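Local coordinates for protein AFP (PDB 2YJK) that belongs to the Dps family of ferritin-like proteins, assembles from twelve subunits, and takes up iron, probably binding it in the ferric state, at residues C[28-33]-C[91-96]; C[95-100]-C[112-117]. One frame throughout, in Å; residues are numbered along the deposited sequence.

Contact 1. Residues C[28-33]-C[91-96]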
# COMPACT_ATOMS: atom_id res chain seq x y z
N VAL C 28 -11.49 30.81 -14.37
CA VAL C 28 -10.57 29.73 -14.02
C VAL C 28 -11.14 28.33 -14.24
O VAL C 28 -10.49 27.45 -14.84
CB VAL C 28 -10.04 29.94 -12.58
CG1 VAL C 28 -9.09 28.81 -12.16
CG2 VAL C 28 -9.32 31.30 -12.48
N VAL C 29 -12.35 28.08 -13.74
CA VAL C 29 -12.99 26.80 -13.94
C VAL C 29 -13.03 26.50 -15.45
O VAL C 29 -12.71 25.36 -15.87
CB VAL C 29 -14.44 26.74 -13.36
CG1 VAL C 29 -15.11 25.43 -13.79
CG2 VAL C 29 -14.42 26.82 -11.81
N HIS C 30 -13.45 27.48 -16.26
CA HIS C 30 -13.63 27.20 -17.70
C HIS C 30 -12.29 26.91 -18.42
O HIS C 30 -12.23 26.01 -19.26
CB HIS C 30 -14.31 28.36 -18.46
CG HIS C 30 -15.77 28.53 -18.15
ND1 HIS C 30 -16.38 29.77 -18.15
CD2 HIS C 30 -16.74 27.64 -17.85
CE1 HIS C 30 -17.67 29.63 -17.89
NE2 HIS C 30 -17.91 28.35 -17.68
N LYS C 31 -11.26 27.68 -18.11
CA LYS C 31 -9.95 27.46 -18.77
C LYS C 31 -9.26 26.19 -18.29
O LYS C 31 -8.62 25.51 -19.07
CB LYS C 31 -9.05 28.67 -18.59
CG LYS C 31 -9.63 29.91 -19.36
CD LYS C 31 -8.61 30.95 -19.50
CE LYS C 31 -9.00 31.98 -20.67
NZ LYS C 31 -10.26 32.65 -20.33
N MET C 32 -9.39 25.88 -17.02
CA MET C 32 -8.84 24.63 -16.50
C MET C 32 -9.54 23.40 -17.06
O MET C 32 -8.91 22.42 -17.33
CB MET C 32 -8.93 24.63 -15.03
CG MET C 32 -7.85 25.55 -14.33
SD MET C 32 -6.13 25.26 -14.89
CE MET C 32 -5.86 26.79 -15.66
N GLN C 33 -10.86 23.46 -17.23
CA GLN C 33 -11.61 22.35 -17.73
C GLN C 33 -11.35 22.20 -19.25
O GLN C 33 -11.30 21.05 -19.73
CB GLN C 33 -13.12 22.54 -17.42
CG GLN C 33 -14.02 21.36 -17.69
CD GLN C 33 -13.59 20.10 -16.91
OE1 GLN C 33 -13.00 19.18 -17.49
NE2 GLN C 33 -13.87 20.07 -15.62
N ALA C 91 -17.00 25.89 -24.37
CA ALA C 91 -16.64 26.18 -25.76
C ALA C 91 -16.82 27.66 -26.16
O ALA C 91 -15.93 28.23 -26.85
CB ALA C 91 -17.45 25.33 -26.71
N GLU C 92 -17.94 28.27 -25.75
CA GLU C 92 -18.14 29.71 -25.99
C GLU C 92 -17.11 30.59 -25.27
O GLU C 92 -16.83 31.64 -25.75
CB GLU C 92 -19.53 30.17 -25.52
CG GLU C 92 -20.71 29.86 -26.46
CD GLU C 92 -22.06 29.70 -25.70
OE1 GLU C 92 -22.14 29.99 -24.47
OE2 GLU C 92 -23.06 29.27 -26.34
N LYS C 93 -16.57 30.16 -24.11
CA LYS C 93 -15.75 31.04 -23.28
C LYS C 93 -14.28 30.77 -23.46
O LYS C 93 -13.45 31.31 -22.76
CB LYS C 93 -16.10 30.95 -21.76
CG LYS C 93 -17.49 31.47 -21.31
CD LYS C 93 -17.63 32.89 -21.75
CE LYS C 93 -19.06 33.33 -21.92
NZ LYS C 93 -19.52 34.04 -20.72
N THR C 94 -13.93 29.92 -24.41
CA THR C 94 -12.61 29.36 -24.35
C THR C 94 -12.08 29.09 -25.74
O THR C 94 -12.87 28.88 -26.66
CB THR C 94 -12.76 28.02 -23.51
OG1 THR C 94 -11.86 28.03 -22.43
CG2 THR C 94 -12.65 26.82 -24.36
N SER C 95 -10.75 29.07 -25.92
CA SER C 95 -10.21 28.81 -27.28
C SER C 95 -8.86 28.13 -27.17
O SER C 95 -8.21 28.27 -26.15
CB SER C 95 -10.10 30.12 -28.09
OG SER C 95 -9.02 30.91 -27.62
N THR C 96 -8.44 27.38 -28.18
CA THR C 96 -7.19 26.62 -28.10
C THR C 96 -6.30 26.78 -29.33
O THR C 96 -6.80 26.92 -30.45
CB THR C 96 -7.45 25.06 -27.84
OG1 THR C 96 -6.20 24.39 -27.66
CG2 THR C 96 -8.19 24.41 -29.02
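Lys93, the first residue beyond the short helix 87-92, lays the root of its side chain against the imidazole of His30 on helix 15-45. Its CB and CG meet the ring obliquely; CG is 3.8 Å from His30 ND1 and 3.9 Å from His30 CE1. With Lys93 CG anti to the carbonyl carbon (chi1 -67°) and the chain bent at chi2 (-57°), the methylenes stay beside the ring while the ammonium is carried off, leaving Lys93 NZ 5.9 Å from His30 ND1. The other ring nitrogen, NE2, is hydrogen-bonded to the carbonyl oxygen of Asp84, which fixes how the imidazole is turned.

Next comes Thr94, where the chain has become extended, its CA 6.5 Å from that of Lys31. The side chain faces the helix, placing OG1 3.8 Å from the carbonyl oxygen of His30, and it also brushes Lys31 CA and CG. Lys31 itself reaches out across the side of the loop, yet its NZ stays 4.2 Å from Lys93 O and makes its salt bridge with Asp122 of helix 105-130. Thr94 packs further on Ala34 and on Val87 of the second subunit, so the contact packs part of the connection between the second and third bundle helices, whose short helix lies at a subunit interface in this Dps fold, against helix 15-45.

His30 NE2 and Lys31 NZ find their stronger partners in Asp84 and Asp122, so what joins loop to helix is the Lys93 methylenes against the imidazole and the Thr94 hydroxyl at the helix backbone; a positive charge on the imidazole would probably be disfavoured only somewhat by Lys93 NZ.

Contact 2. Residues C[95-100]-C[112-117]; sequences STAVPA and IVSDID
An ST turn at Thr96, in the long connection between the second and third helices of the ferritin-like four-helix bundle, is gripped by the carboxylate of Asp115 on helix 105-130. The carboxylate works as a two-pronged acceptor for consecutive residues. Thr96 OG1 donates a hydrogen bond to Asp115 OD2 at 2.6 Å, a short bond, and the backbone N of Ala97 donates to Asp115 OD1 at 3.1 Å, nearly straight at 170°. Each oxygen uses its syn lone pair, on the side facing its twin, and the two bonds together hold the carboxylate from turning.

Thr96 OG1 is also an acceptor: Val98 N reaches it at 2.9 Å, closing the ST turn. Because OG1 stands anti to the backbone N of its own residue (chi1 -175°), the hydroxyl can serve Val98 N on one hand and Asp115 on the other. With an alanine at Asp115, the Thr96 hydroxyl and the Ala97 amide would probably lose their mates and the turn be set free to shift away from the helix.

Alongside the polar grip runs an apolar one. The branched chains of Val98 and Ile112 run alongside each other in the same direction, and Val98 lies square to the Asp115 side chain. Val98 also rests on Asn38 and Gln41 of helix 15-45, and Pro99 O takes a hydrogen bond from Gln41 NE2, so the loop bridges two bundle helices. Thr96 packs on Arg86 of the second subunit as well. The hydrophobic end is made by one pair of methyls, Val98 CG2 and Ile112 CD1, 3.7 Å apart.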
# COMPACT_ATOMS: atom_id res chain seq x y z
N SER C 95 -10.75 29.07 -25.92
CA SER C 95 -10.21 28.81 -27.28
C SER C 95 -8.86 28.13 -27.17
O SER C 95 -8.21 28.27 -26.15
CB SER C 95 -10.10 30.12 -28.09
OG SER C 95 -9.02 30.91 -27.62
N THR C 96 -8.44 27.38 -28.18
CA THR C 96 -7.19 26.62 -28.10
C THR C 96 -6.30 26.78 -29.33
O THR C 96 -6.80 26.92 -30.45
CB THR C 96 -7.45 25.06 -27.84
OG1 THR C 96 -6.20 24.39 -27.66
CG2 THR C 96 -8.19 24.41 -29.02
N ALA C 97 -4.99 26.74 -29.14
CA ALA C 97 -4.06 26.65 -30.28
C ALA C 97 -3.68 25.17 -30.55
O ALA C 97 -2.91 24.88 -31.45
CB ALA C 97 -2.81 27.46 -30.00
N VAL C 98 -4.18 24.22 -29.75
CA VAL C 98 -3.75 22.82 -29.95
C VAL C 98 -4.23 22.42 -31.35
O VAL C 98 -5.39 22.63 -31.66
CB VAL C 98 -4.35 21.88 -28.89
CG1 VAL C 98 -4.14 20.42 -29.31
CG2 VAL C 98 -3.87 22.23 -27.44
N PRO C 99 -3.34 21.86 -32.20
CA PRO C 99 -3.79 21.47 -33.53
C PRO C 99 -4.82 20.35 -33.57
O PRO C 99 -4.91 19.54 -32.65
CB PRO C 99 -2.49 20.99 -34.24
CG PRO C 99 -1.38 21.65 -33.51
CD PRO C 99 -1.88 21.69 -32.05
N ALA C 100 -5.50 20.27 -34.72
CA ALA C 100 -6.59 19.33 -34.96
C ALA C 100 -6.09 17.90 -35.04
O ALA C 100 -6.85 16.99 -34.79
CB ALA C 100 -7.34 19.68 -36.25
N ILE C 112 0.13 24.31 -25.84
CA ILE C 112 -0.33 24.16 -24.42
C ILE C 112 0.19 25.30 -23.50
O ILE C 112 -0.54 25.78 -22.64
CB ILE C 112 0.08 22.76 -23.82
CG1 ILE C 112 -0.69 21.61 -24.50
CG2 ILE C 112 -0.09 22.69 -22.29
CD1 ILE C 112 -2.16 21.64 -24.23
N VAL C 113 1.43 25.75 -23.71
CA VAL C 113 1.90 26.96 -23.03
C VAL C 113 1.05 28.17 -23.38
O VAL C 113 0.73 28.97 -22.51
CB VAL C 113 3.43 27.22 -23.24
CG1 VAL C 113 3.90 28.54 -22.61
CG2 VAL C 113 4.19 26.06 -22.67
N SER C 114 0.68 28.33 -24.64
CA SER C 114 -0.24 29.40 -24.99
C SER C 114 -1.56 29.33 -24.18
O SER C 114 -1.96 30.37 -23.59
CB SER C 114 -0.49 29.39 -26.49
OG SER C 114 -1.50 30.31 -26.83
N ASP C 115 -2.22 28.15 -24.14
CA ASP C 115 -3.46 27.97 -23.34
C ASP C 115 -3.12 28.19 -21.81
O ASP C 115 -3.83 28.91 -21.09
CB ASP C 115 -4.13 26.56 -23.57
CG ASP C 115 -4.56 26.24 -25.12
OD1 ASP C 115 -4.20 26.98 -26.15
OD2 ASP C 115 -5.26 25.14 -25.31
N ILE C 116 -2.03 27.65 -21.29
CA ILE C 116 -1.65 27.99 -19.90
C ILE C 116 -1.47 29.54 -19.62
O ILE C 116 -1.86 30.06 -18.58
CB ILE C 116 -0.44 27.19 -19.49
CG1 ILE C 116 -0.85 25.75 -19.23
CG2 ILE C 116 0.21 27.79 -18.27
CD1 ILE C 116 0.34 24.77 -19.13
N ASP C 117 -0.90 30.26 -20.58
CA ASP C 117 -0.62 31.67 -20.42
C ASP C 117 -1.94 32.41 -20.29
O ASP C 117 -2.02 33.34 -19.51
CB ASP C 117 0.18 32.26 -21.62
CG ASP C 117 1.71 31.96 -21.56
OD1 ASP C 117 2.25 31.45 -20.53
OD2 ASP C 117 2.37 32.24 -22.60

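Contacts 1 and 2 follow one another along a single connection: the 91-96 segment of contact 1 ends on Ser95 and Thr96, with which the 95-100 segment of contact 2 begins. Their centres lie 11 Å apart. The loop is thus tied first to helix 15-45 by packing without a hydrogen bond between the two segments and then to helix 105-130 by a carboxylate, and in both places it also touches the second subunit. Contact 1 lies away from the iron sites. Contact 2 is nearer: the side chain of Ile112 is about 8 Å from that of His43, which binds ferric iron, and about 14 Å from a bound iron(II) oxide.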